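Local coordinates for pyridoxamine 5-phosphate-dependent dehydrase (PDB 3B8X), which catalyses removal of the C3' hydroxyl from GDP-4-keto-6-deoxy-D-mannose by a pyridoxal phosphate-dependent transamination and deoxygenation, in the biosynthesis of the O-antigen sugar L-colitose, at residues B[3-8]-B[328-333]; B[35-39]-B[259-265]; B[303-309]-B[367-373]. The protein carries 1 engineered substitution. All coordinates share one frame; numbering follows the deposited sequence.

Contact 1 of 3, residues B[3-8]-B[328-333]. With NA (sodium ion), chain K; G4M ([(2R,3S,4R,5R)-5-(2-amino-6-oxo-1,6-dihydro-9H-purin-9-yl)-3,4-dihydroxytetrahydrofuran-2-yl]methyl (2R,3S,4S,5S,6R)-3,4-dihydroxy-5-[({3-hydroxy-2-methyl-5-[(phosphonooxy)methyl]pyridin-4-yl}methyl)amino]-6-methyltetrahydro-2H-pyran-2-yl dihydrogen diphosphate), chain O.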
loop_
_atom_site.group_PDB
_atom_site.type_symbol
_atom_site.label_atom_id
_atom_site.label_comp_id
_atom_site.label_asym_id
_atom_site.label_seq_id
_atom_site.Cartn_x
_atom_site.Cartn_y
_atom_site.Cartn_z
ATOM N N MET B 3 19.996 -26.399 25.206
ATOM C CA MET B 3 19.392 -25.285 24.477
ATOM C C MET B 3 18.140 -25.677 23.690
ATOM O O MET B 3 17.805 -26.857 23.598
ATOM C CB MET B 3 20.415 -24.600 23.576
ATOM C CG MET B 3 21.667 -25.415 23.345
ATOM S SD MET B 3 22.423 -24.966 21.774
ATOM C CE MET B 3 22.446 -26.519 20.886
ATOM N N ILE B 4 17.405 -24.682 23.192
ATOM C CA ILE B 4 16.173 -24.946 22.445
ATOM C C ILE B 4 15.542 -23.936 21.473
ATOM O O ILE B 4 15.503 -22.730 21.725
ATOM C CB ILE B 4 15.172 -25.859 23.188
ATOM C CG1 ILE B 4 13.743 -25.413 22.969
ATOM C CG2 ILE B 4 15.399 -25.853 24.686
ATOM C CD1 ILE B 4 12.826 -26.404 23.554
ATOM N N ASN B 5 15.034 -24.457 20.355
ATOM C CA ASN B 5 14.473 -23.633 19.285
ATOM C C ASN B 5 13.105 -23.082 19.679
ATOM O O ASN B 5 12.119 -23.799 19.704
ATOM C CB ASN B 5 14.397 -24.441 17.980
ATOM C CG ASN B 5 14.061 -23.579 16.750
ATOM O OD1 ASN B 5 14.567 -22.473 16.599
ATOM N ND2 ASN B 5 13.189 -24.098 15.877
ATOM N N TYR B 6 13.051 -21.800 19.990
ATOM C CA TYR B 6 11.801 -21.178 20.423
ATOM C C TYR B 6 11.743 -19.811 19.738
ATOM O O TYR B 6 12.043 -18.760 20.298
ATOM C CB TYR B 6 11.865 -21.004 21.919
ATOM C CG TYR B 6 10.618 -20.418 22.536
ATOM C CD1 TYR B 6 9.533 -20.029 21.762
ATOM C CD2 TYR B 6 10.588 -20.152 23.900
ATOM C CE1 TYR B 6 8.391 -19.449 22.386
ATOM C CE2 TYR B 6 9.484 -19.613 24.518
ATOM C CZ TYR B 6 8.384 -19.253 23.771
ATOM O OH TYR B 6 7.326 -18.666 24.440
ATOM N N PRO B 7 11.383 -19.864 18.478
ATOM C CA PRO B 7 11.314 -18.671 17.679
ATOM C C PRO B 7 9.999 -17.954 17.926
ATOM O O PRO B 7 9.027 -18.535 18.401
ATOM C CB PRO B 7 11.349 -19.249 16.248
ATOM C CG PRO B 7 10.567 -20.561 16.394
ATOM C CD PRO B 7 11.046 -21.088 17.721
ATOM N N LEU B 8 9.957 -16.691 17.539
ATOM C CA LEU B 8 8.726 -15.927 17.624
ATOM C C LEU B 8 7.472 -16.478 16.925
ATOM O O LEU B 8 6.381 -16.294 17.420
ATOM C CB LEU B 8 8.987 -14.485 17.158
ATOM C CG LEU B 8 8.444 -13.374 18.044
ATOM C CD1 LEU B 8 9.385 -13.122 19.211
ATOM C CD2 LEU B 8 8.233 -12.137 17.142
ATOM N N ALA B 328 20.040 -19.028 24.490
ATOM C CA ALA B 328 19.173 -20.204 24.614
ATOM C C ALA B 328 18.460 -20.535 23.328
ATOM O O ALA B 328 17.819 -21.577 23.256
ATOM C CB ALA B 328 18.118 -20.054 25.752
ATOM N N GLY B 329 18.525 -19.640 22.346
ATOM C CA GLY B 329 17.821 -19.856 21.095
ATOM C C GLY B 329 16.362 -19.414 21.188
ATOM O O GLY B 329 15.503 -19.963 20.509
ATOM N N ILE B 330 16.087 -18.466 22.082
ATOM C CA ILE B 330 14.737 -17.940 22.251
ATOM C C ILE B 330 14.644 -16.535 21.620
ATOM O O ILE B 330 15.268 -15.583 22.065
ATOM C CB ILE B 330 14.325 -17.901 23.717
ATOM C CG1 ILE B 330 14.307 -19.309 24.310
ATOM C CG2 ILE B 330 12.921 -17.302 23.843
ATOM C CD1 ILE B 330 14.103 -19.302 25.858
ATOM N N GLU B 331 13.876 -16.429 20.548
ATOM C CA GLU B 331 13.790 -15.181 19.798
ATOM C C GLU B 331 13.015 -14.173 20.662
ATOM O O GLU B 331 12.043 -14.524 21.314
ATOM C CB GLU B 331 13.068 -15.395 18.463
ATOM C CG GLU B 331 13.202 -14.217 17.518
ATOM C CD GLU B 331 12.697 -14.519 16.133
ATOM O OE1 GLU B 331 12.018 -15.555 16.014
ATOM O OE2 GLU B 331 12.960 -13.739 15.178
ATOM N N CYS B 332 13.438 -12.918 20.672
ATOM C CA CYS B 332 12.700 -11.920 21.428
ATOM C C CYS B 332 12.645 -10.573 20.721
ATOM O O CYS B 332 13.324 -10.371 19.704
ATOM C CB CYS B 332 13.226 -11.836 22.848
ATOM S SG CYS B 332 14.843 -11.034 22.867
ATOM N N ARG B 333 11.799 -9.669 21.212
ATOM C CA ARG B 333 11.589 -8.364 20.582
ATOM C C ARG B 333 11.320 -7.338 21.700
ATOM O O ARG B 333 10.832 -7.699 22.754
ATOM C CB ARG B 333 10.264 -8.402 19.769
ATOM C CG ARG B 333 10.202 -9.225 18.474
ATOM C CD ARG B 333 11.089 -8.590 17.402
ATOM N NE ARG B 333 11.048 -9.289 16.119
ATOM C CZ ARG B 333 11.891 -10.258 15.796
ATOM N NH1 ARG B 333 11.786 -10.847 14.602
ATOM N NH2 ARG B 333 12.818 -10.637 16.699
HETATM NA NA NA K . 4.026 -15.620 17.440
HETATM O OP3 G4M O . 2.409 -5.807 9.659
HETATM P PL G4M O . 1.044 -5.171 9.164
HETATM O OP1 G4M O . 1.259 -3.979 8.084
HETATM O OP2 G4M O . 0.142 -6.326 8.504
HETATM O OP4 G4M O . 0.204 -4.658 10.462
HETATM C C5B G4M O . 0.783 -3.464 10.904
HETATM C C5L G4M O . 0.421 -3.303 12.331
HETATM C C6L G4M O . -0.547 -2.371 12.683
HETATM N N1L G4M O . -0.833 -2.176 13.949
HETATM C C2L G4M O . -0.250 -2.826 14.933
HETATM C C2A G4M O . -0.594 -2.505 16.369
HETATM C C3L G4M O . 0.702 -3.811 14.688
HETATM O O3L G4M O . 1.313 -4.393 15.743
HETATM C C4L G4M O . 1.030 -4.085 13.322
HETATM C C4A G4M O . 1.993 -5.042 12.970
HETATM N N4A G4M O . 2.670 -5.641 13.904
HETATM C C4G G4M O . 3.562 -6.684 13.543
HETATM C C5G G4M O . 4.759 -6.736 14.463
HETATM C C6G G4M O . 4.316 -6.734 15.926
HETATM O O5G G4M O . 5.292 -8.025 14.171
HETATM C C3G G4M O . 4.105 -6.502 12.115
HETATM O O3G G4M O . 3.435 -7.439 11.279
HETATM C C2G G4M O . 5.626 -6.830 12.090
HETATM O O2G G4M O . 6.103 -7.040 10.758
HETATM C C1G G4M O . 5.919 -8.072 12.898
HETATM O O1G G4M O . 7.305 -8.009 13.210
HETATM P P2 G4M O . 8.159 -9.350 13.211
HETATM O O3P G4M O . 7.385 -10.498 14.046
HETATM O O4P G4M O . 9.522 -9.056 14.039
HETATM O OPP G4M O . 8.325 -9.672 11.639
HETATM P P G4M O . 9.398 -10.829 11.334
HETATM O O1P G4M O . 10.896 -10.703 11.929
HETATM O O2P G4M O . 9.448 -10.728 9.745
HETATM O "O5'" G4M O . 8.717 -12.242 11.538
HETATM C "C5'" G4M O . 8.913 -12.718 12.852
HETATM C "C4'" G4M O . 9.450 -14.136 12.743
HETATM O "O4'" G4M O . 8.733 -14.849 11.691
HETATM C "C3'" G4M O . 10.935 -14.108 12.312
HETATM O "O3'" G4M O . 11.548 -15.241 12.911
HETATM C "C2'" G4M O . 10.861 -14.236 10.775
HETATM O "O2'" G4M O . 12.048 -14.892 10.313
HETATM C "C1'" G4M O . 9.678 -15.184 10.648
HETATM N N9 G4M O . 9.041 -15.080 9.331
HETATM C C8 G4M O . 8.384 -13.992 8.850
HETATM N N7 G4M O . 7.915 -14.296 7.655
HETATM C C4 G4M O . 8.959 -16.095 8.411
HETATM C C5 G4M O . 8.224 -15.590 7.314
HETATM C C6 G4M O . 7.964 -16.453 6.189
HETATM O O6 G4M O . 7.331 -16.104 5.205
HETATM N N3 G4M O . 9.418 -17.349 8.383
HETATM C C2 G4M O . 9.188 -18.122 7.333
HETATM N N1 G4M O . 8.472 -17.703 6.241
HETATM N N2 G4M O . 9.683 -19.389 7.324
HETATM O O HOH W 1 16.193 -20.917 18.131
HETATM O O HOH W 2 10.138 -16.333 20.987
HETATM O O HOH W 3 1.940 -14.185 17.268
HETATM O O HOH W 4 4.801 -13.069 16.377
HETATM O O HOH W 5 4.479 -14.001 19.176
HETATM O O HOH W 6 2.973 -16.727 15.701
#
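Between I4 and A328 and onward to Y6 and E331, segments 3-8 and 328-333 run side by side with end-to-end directions only 18° apart, joined by a single backbone bridge between Y6 and I330. I4 N donates to A328 O (3.1 Å), Y6 N to G329 O, and E331 N to Y6 O (3.0 Å). G329 completes a Schellman motif that ends helix 318-328 and turns the chain to lie along the N-terminal segment. The Y6 ring sits obliquely against I330, CD2 of Y6 lying 3.7 Å from I330 CG2, and its hydroxyl bonds to G372 O of strand 368-372. E331 reaches across fully extended, CG anti to its own nitrogen (chi1 -168°), and OE1 accepts a hydrogen bond from L8 N (2.8 Å) on the anti side, 30° out of the carboxylate plane. Both its oxygens also face O3' of the G4M ribose. L8 CD2 lies over one face of the R333 guanidinium, near the rim, while R333 NE donates to O4P of G4M (2.6 Å). NH1 of R333 donates to O1P and O4P and, from above the carboxylate plane, forms a salt bridge to E331 OE2 (3.2 Å). L8 O ligates a sodium ion at 2.5 Å. L8, E331 and R333 thus line the pocket for the GDP part of the cofactor-sugar nucleotide adduct, and the carboxylate probably tempers the positive charge that R333, with R221 of the second subunit, brings to the diphosphate.

Contact 2 of 3, residues B[35-39]-B[259-265]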
loop_
_atom_site.group_PDB
_atom_site.type_symbol
_atom_site.label_atom_id
_atom_site.label_comp_id
_atom_site.label_asym_id
_atom_site.label_seq_id
_atom_site.Cartn_x
_atom_site.Cartn_y
_atom_site.Cartn_z
ATOM N N TYR B 35 -12.291 -15.014 -4.394
ATOM C CA TYR B 35 -11.775 -15.508 -3.113
ATOM C C TYR B 35 -11.701 -14.385 -2.068
ATOM O O TYR B 35 -12.034 -14.605 -0.916
ATOM C CB TYR B 35 -10.425 -16.227 -3.270
ATOM C CG TYR B 35 -10.532 -17.593 -3.918
ATOM C CD1 TYR B 35 -10.022 -17.827 -5.200
ATOM C CD2 TYR B 35 -11.139 -18.666 -3.261
ATOM C CE1 TYR B 35 -10.173 -19.061 -5.828
ATOM C CE2 TYR B 35 -11.225 -19.934 -3.869
ATOM C CZ TYR B 35 -10.764 -20.112 -5.158
ATOM O OH TYR B 35 -10.889 -21.338 -5.792
ATOM N N VAL B 36 -11.257 -13.183 -2.462
ATOM C CA VAL B 36 -11.186 -12.080 -1.520
ATOM C C VAL B 36 -12.604 -11.744 -1.039
ATOM O O VAL B 36 -12.841 -11.506 0.135
ATOM C CB VAL B 36 -10.578 -10.801 -2.174
ATOM C CG1 VAL B 36 -10.843 -9.567 -1.279
ATOM C CG2 VAL B 36 -9.091 -11.025 -2.446
ATOM N N LYS B 37 -13.539 -11.724 -1.977
ATOM C CA LYS B 37 -14.911 -11.411 -1.657
ATOM C C LYS B 37 -15.428 -12.412 -0.635
ATOM O O LYS B 37 -16.051 -12.034 0.350
ATOM C CB LYS B 37 -15.773 -11.440 -2.930
ATOM C CG LYS B 37 -15.565 -10.288 -3.889
ATOM C CD LYS B 37 -16.902 -9.716 -4.348
ATOM C CE LYS B 37 -17.382 -10.343 -5.651
ATOM N NZ LYS B 37 -18.246 -11.553 -5.444
ATOM N N GLN B 38 -15.205 -13.691 -0.909
ATOM C CA GLN B 38 -15.650 -14.765 -0.043
ATOM C C GLN B 38 -15.005 -14.597 1.339
ATOM O O GLN B 38 -15.645 -14.726 2.401
ATOM C CB GLN B 38 -15.129 -16.057 -0.645
ATOM C CG GLN B 38 -15.823 -17.321 -0.210
ATOM C CD GLN B 38 -15.362 -18.506 -1.047
ATOM O OE1 GLN B 38 -14.838 -19.497 -0.512
ATOM N NE2 GLN B 38 -15.509 -18.388 -2.379
ATOM N N TYR B 39 -13.699 -14.386 1.329
ATOM C CA TYR B 39 -12.998 -14.183 2.593
ATOM C C TYR B 39 -13.617 -13.016 3.412
ATOM O O TYR B 39 -13.746 -13.077 4.636
ATOM C CB TYR B 39 -11.567 -13.779 2.243
ATOM C CG TYR B 39 -10.730 -13.459 3.438
ATOM C CD1 TYR B 39 -10.308 -14.447 4.305
ATOM C CD2 TYR B 39 -10.320 -12.163 3.677
ATOM C CE1 TYR B 39 -9.490 -14.147 5.413
ATOM C CE2 TYR B 39 -9.511 -11.861 4.762
ATOM C CZ TYR B 39 -9.071 -12.854 5.610
ATOM O OH TYR B 39 -8.244 -12.508 6.662
ATOM N N ALA B 259 -7.672 -16.528 -0.657
ATOM C CA ALA B 259 -7.900 -17.965 -0.626
ATOM C C ALA B 259 -7.308 -18.582 0.615
ATOM O O ALA B 259 -7.954 -19.382 1.290
ATOM C CB ALA B 259 -7.392 -18.664 -1.888
ATOM N N ILE B 260 -6.070 -18.201 0.897
ATOM C CA ILE B 260 -5.369 -18.716 2.039
ATOM C C ILE B 260 -6.193 -18.308 3.264
ATOM O O ILE B 260 -6.342 -19.095 4.232
ATOM C CB ILE B 260 -3.967 -18.075 2.166
ATOM C CG1 ILE B 260 -3.043 -18.526 1.026
ATOM C CG2 ILE B 260 -3.365 -18.371 3.521
ATOM C CD1 ILE B 260 -1.840 -17.610 0.711
ATOM N N GLY B 261 -6.639 -17.048 3.268
ATOM C CA GLY B 261 -7.324 -16.533 4.462
ATOM C C GLY B 261 -8.562 -17.339 4.853
ATOM O O GLY B 261 -8.896 -17.462 6.028
ATOM N N ILE B 262 -9.287 -17.817 3.854
ATOM C CA ILE B 262 -10.525 -18.547 4.117
ATOM C C ILE B 262 -10.212 -19.804 4.917
ATOM O O ILE B 262 -10.942 -20.167 5.829
ATOM C CB ILE B 262 -11.113 -18.992 2.779
ATOM C CG1 ILE B 262 -11.759 -17.779 2.094
ATOM C CG2 ILE B 262 -11.995 -20.225 2.975
ATOM C CD1 ILE B 262 -11.819 -17.863 0.534
ATOM N N GLU B 263 -9.075 -20.414 4.571
ATOM C CA GLU B 263 -8.665 -21.662 5.180
ATOM C C GLU B 263 -8.292 -21.312 6.592
ATOM O O GLU B 263 -8.672 -22.017 7.503
ATOM C CB GLU B 263 -7.469 -22.270 4.435
ATOM C CG GLU B 263 -7.806 -22.808 3.047
ATOM C CD GLU B 263 -9.088 -23.644 2.986
ATOM O OE1 GLU B 263 -9.495 -24.280 3.990
ATOM O OE2 GLU B 263 -9.688 -23.688 1.895
ATOM N N GLN B 264 -7.565 -20.208 6.753
ATOM C CA GLN B 264 -7.086 -19.734 8.064
ATOM C C GLN B 264 -8.234 -19.450 9.038
ATOM O O GLN B 264 -8.160 -19.815 10.202
ATOM C CB GLN B 264 -6.182 -18.497 7.881
ATOM C CG GLN B 264 -4.818 -18.786 7.231
ATOM C CD GLN B 264 -3.832 -19.495 8.148
ATOM O OE1 GLN B 264 -3.120 -18.855 8.924
ATOM N NE2 GLN B 264 -3.775 -20.831 8.054
ATOM N N LEU B 265 -9.292 -18.796 8.565
ATOM C CA LEU B 265 -10.441 -18.472 9.397
ATOM C C LEU B 265 -11.041 -19.757 9.985
ATOM O O LEU B 265 -11.537 -19.761 11.103
ATOM C CB LEU B 265 -11.511 -17.674 8.631
ATOM C CG LEU B 265 -11.128 -16.227 8.236
ATOM C CD1 LEU B 265 -12.199 -15.460 7.513
ATOM C CD2 LEU B 265 -10.765 -15.387 9.442
#
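Y35 O accepts a hydrogen bond from Y39 N at 2.8 Å within its own helix, and the CD1 methyl of I262 packs against the same oxygen from the other helix, 3.6 Å from Y35 O. That methyl is wedged among three groups: it also meets the edge of the Y35 ring, in its plane, and I262 CD1 lies 3.6 Å from Q38 OE1, where the extended glutamine chain crosses I262 at about a right angle. Over one face of the Y35 ring, A259 CB makes a CH-pi contact 4.2 Å from the ring centroid, 24° off the normal. The two helical segments run roughly parallel, crossing at 27° with axes 8.5 Å apart. They join helix 34-47 to the first turns of helix 255-286, the long helix that in aspartate aminotransferase-type folds leads from the large domain toward the C-terminal one. E255, at the start of that helix, supplies both carboxylate oxygens to the helix 34-47 backbone, at Y35 N and V36 N. Further along, CG of Y39 stands anti to its backbone nitrogen (chi1 177°), which carries the ring across to G261. With no side chain there, the ring comes close against the backbone, Y39 CE1 lying 3.4 Å from G261 CA, and G261 O lies at the ring edge. L265 CD1 packs on the same part of the ring, 3.7 Å from Y39 CE1, and L265 in turn touches Q42 and F43 of helix 34-47. The Y39 ring also meets that of F43, while M54 of strand 51-55 and I192 pack against Y39.

Contact 3 of 3, residues B[303-309]-B[367-373]. With NA (sodium ion), chain K.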
loop_
_atom_site.group_PDB
_atom_site.type_symbol
_atom_site.label_atom_id
_atom_site.label_comp_id
_atom_site.label_asym_id
_atom_site.label_seq_id
_atom_site.Cartn_x
_atom_site.Cartn_y
_atom_site.Cartn_z
ATOM N N TRP B 303 -3.627 -13.378 23.320
ATOM C CA TRP B 303 -2.212 -13.636 23.618
ATOM C C TRP B 303 -1.308 -13.727 22.407
ATOM O O TRP B 303 -0.805 -14.809 22.065
ATOM C CB TRP B 303 -2.097 -14.945 24.441
ATOM C CG TRP B 303 -2.744 -14.812 25.803
ATOM C CD1 TRP B 303 -4.005 -15.219 26.176
ATOM C CD2 TRP B 303 -2.196 -14.127 26.940
ATOM N NE1 TRP B 303 -4.267 -14.838 27.481
ATOM C CE2 TRP B 303 -3.179 -14.156 27.966
ATOM C CE3 TRP B 303 -0.956 -13.499 27.197
ATOM C CZ2 TRP B 303 -2.955 -13.603 29.234
ATOM C CZ3 TRP B 303 -0.721 -12.958 28.485
ATOM C CH2 TRP B 303 -1.718 -13.031 29.483
ATOM N N PHE B 304 -1.001 -12.585 21.810
ATOM C CA PHE B 304 -0.208 -12.556 20.592
ATOM C C PHE B 304 1.205 -13.039 20.898
ATOM O O PHE B 304 1.847 -13.744 20.103
ATOM C CB PHE B 304 -0.220 -11.110 20.084
ATOM C CG PHE B 304 0.716 -10.852 18.951
ATOM C CD1 PHE B 304 0.278 -10.976 17.633
ATOM C CD2 PHE B 304 2.009 -10.435 19.220
ATOM C CE1 PHE B 304 1.144 -10.705 16.575
ATOM C CE2 PHE B 304 2.907 -10.182 18.204
ATOM C CZ PHE B 304 2.480 -10.310 16.854
ATOM N N GLY B 305 1.690 -12.626 22.059
ATOM C CA GLY B 305 3.019 -12.981 22.547
ATOM C C GLY B 305 3.034 -12.858 24.056
ATOM O O GLY B 305 2.051 -12.451 24.654
ATOM N N PHE B 306 4.165 -13.164 24.664
ATOM C CA PHE B 306 4.328 -13.110 26.112
ATOM C C PHE B 306 5.288 -12.014 26.546
ATOM O O PHE B 306 6.523 -12.163 26.426
ATOM C CB PHE B 306 4.892 -14.469 26.541
ATOM C CG PHE B 306 3.923 -15.584 26.353
ATOM C CD1 PHE B 306 4.294 -16.756 25.694
ATOM C CD2 PHE B 306 2.606 -15.426 26.793
ATOM C CE1 PHE B 306 3.390 -17.811 25.580
ATOM C CE2 PHE B 306 1.668 -16.455 26.664
ATOM C CZ PHE B 306 2.067 -17.630 26.008
ATOM N N SER B 307 4.740 -10.941 27.122
ATOM C CA SER B 307 5.563 -9.823 27.537
ATOM C C SER B 307 6.131 -10.026 28.937
ATOM O O SER B 307 5.560 -10.747 29.756
ATOM C CB SER B 307 4.704 -8.553 27.581
ATOM O OG SER B 307 3.720 -8.675 28.601
ATOM N N PHE B 308 7.249 -9.340 29.176
ATOM C CA PHE B 308 7.905 -9.270 30.483
ATOM C C PHE B 308 8.326 -7.838 30.714
ATOM O O PHE B 308 8.641 -7.113 29.765
ATOM C CB PHE B 308 9.199 -10.050 30.492
ATOM C CG PHE B 308 9.010 -11.513 30.447
ATOM C CD1 PHE B 308 9.539 -12.232 29.400
ATOM C CD2 PHE B 308 8.291 -12.166 31.436
ATOM C CE1 PHE B 308 9.395 -13.590 29.335
ATOM C CE2 PHE B 308 8.114 -13.543 31.359
ATOM C CZ PHE B 308 8.671 -14.250 30.297
ATOM N N ILE B 309 8.290 -7.433 31.980
ATOM C CA ILE B 309 8.736 -6.118 32.396
ATOM C C ILE B 309 9.507 -6.335 33.703
ATOM O O ILE B 309 9.026 -6.970 34.651
ATOM C CB ILE B 309 7.587 -5.071 32.530
ATOM C CG1 ILE B 309 7.220 -4.556 31.146
ATOM C CG2 ILE B 309 8.112 -3.800 33.236
ATOM C CD1 ILE B 309 5.829 -4.065 31.051
ATOM N N ASN B 367 12.617 -1.395 30.238
ATOM C CA ASN B 367 12.534 -2.659 30.950
ATOM C C ASN B 367 11.695 -3.771 30.357
ATOM O O ASN B 367 11.581 -4.841 30.973
ATOM C CB ASN B 367 12.067 -2.373 32.380
ATOM C CG ASN B 367 13.039 -1.469 33.119
ATOM O OD1 ASN B 367 14.161 -1.889 33.368
ATOM N ND2 ASN B 367 12.681 -0.195 33.333
ATOM N N GLY B 368 11.141 -3.521 29.169
ATOM C CA GLY B 368 10.252 -4.485 28.528
ATOM C C GLY B 368 10.719 -5.211 27.284
ATOM O O GLY B 368 11.560 -4.718 26.519
ATOM N N LEU B 369 10.099 -6.367 27.061
ATOM C CA LEU B 369 10.412 -7.206 25.891
ATOM C C LEU B 369 9.324 -8.280 25.758
ATOM O O LEU B 369 8.512 -8.484 26.659
ATOM C CB LEU B 369 11.776 -7.901 26.099
ATOM C CG LEU B 369 11.794 -9.119 27.075
ATOM C CD1 LEU B 369 12.639 -10.273 26.609
ATOM C CD2 LEU B 369 12.063 -8.747 28.518
ATOM N N PHE B 370 9.333 -9.029 24.667
ATOM C CA PHE B 370 8.401 -10.123 24.621
ATOM C C PHE B 370 8.936 -11.321 23.879
ATOM O O PHE B 370 9.856 -11.185 23.092
ATOM C CB PHE B 370 6.976 -9.706 24.215
ATOM C CG PHE B 370 6.769 -9.556 22.736
ATOM C CD1 PHE B 370 6.403 -10.642 21.956
ATOM C CD2 PHE B 370 6.853 -8.292 22.142
ATOM C CE1 PHE B 370 6.159 -10.511 20.594
ATOM C CE2 PHE B 370 6.621 -8.120 20.778
ATOM C CZ PHE B 370 6.294 -9.244 19.989
ATOM N N VAL B 371 8.390 -12.489 24.201
ATOM C CA VAL B 371 8.769 -13.727 23.543
ATOM C C VAL B 371 7.555 -14.277 22.851
ATOM O O VAL B 371 6.461 -13.754 22.982
ATOM C CB VAL B 371 9.453 -14.766 24.454
ATOM C CG1 VAL B 371 10.776 -14.140 25.042
ATOM C CG2 VAL B 371 8.497 -15.298 25.540
ATOM N N GLY B 372 7.724 -15.301 22.037
ATOM C CA GLY B 372 6.558 -15.673 21.292
ATOM C C GLY B 372 5.445 -16.532 21.867
ATOM O O GLY B 372 5.604 -17.325 22.797
ATOM N N ASN B 373 4.281 -16.382 21.255
ATOM C CA ASN B 373 3.220 -17.370 21.554
ATOM C C ASN B 373 2.834 -17.954 20.181
ATOM O O ASN B 373 2.929 -17.283 19.156
ATOM C CB ASN B 373 2.029 -16.773 22.319
ATOM C CG ASN B 373 1.073 -17.863 22.846
ATOM O OD1 ASN B 373 1.391 -19.057 22.816
ATOM N ND2 ASN B 373 -0.105 -17.443 23.317
HETATM NA NA NA K . 4.026 -15.620 17.440
HETATM O O HOH W 5 4.479 -14.001 19.176
HETATM O O HOH W 3 1.940 -14.185 17.268
HETATM O O HOH W 4 4.801 -13.069 16.377
HETATM O O HOH W 6 2.973 -16.727 15.701
#
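N373 and F304 meet through the shell of a sodium ion: N373 O binds the metal at 2.6 Å, and water 5, another ligand, accepts a hydrogen bond from N373 N while donating to F304 O (2.8 Å). Water 3, also on the metal, donates to F304 O as well. The N373 side chain, with CG anti to its backbone nitrogen (chi1 -169°), turns back over the F306 ring, its CB 4.0 Å from the ring centroid and over the face. The amide plane is inclined 28° to the ring. ND2 donates to W303 O (3.0 Å) in a bent bond and to R275 O, and OD1 accepts from N278, so W303 O together with R275 and N278 of helix 255-286 holds the amide. Behind this corner strands 305-310 and 368-372, the middle pair of a four-stranded antiparallel sheet, pair F306 with V371 and F308 with L369 through two-way backbone bonds, F306 N to V371 O being nearly straight (2.9 Å, 173°). Their side chains share one face, where F308 CB touches L369 CD2 (3.7 Å). F370 points to the opposite face, its CZ at the edge of the F304 ring, in its plane. F282 stacks on F306. The sodium site therefore draws on the main-chain carbonyls of N373 and L8 and on four waters, and the dense hydrogen bonding of N373 would hold its carbonyl in place.

Contact 1 begins at the N terminus: residues 3-8 meet 328-333 only after some 320 residues, closing a loop that takes in most of the chain and tying the N-terminal segment to the small antiparallel sheet. Contact 2 nests inside it, drawing helix 34-47 onto the start of the long helix 255-286. Contact 3 opens later, after contact 2 has closed, with strand 305-310, and closes near the C terminus; its segments alternate with those of contact 1, so the two loops cross. Strands 332-333 and 368-372 are neighbours in one sheet; the centres of contacts 1 and 3 are about 12 Å apart, and both touch one sodium ion. Contact 2 stands apart, about 31 Å from contact 1 and 29 Å from contact 3, centre to centre.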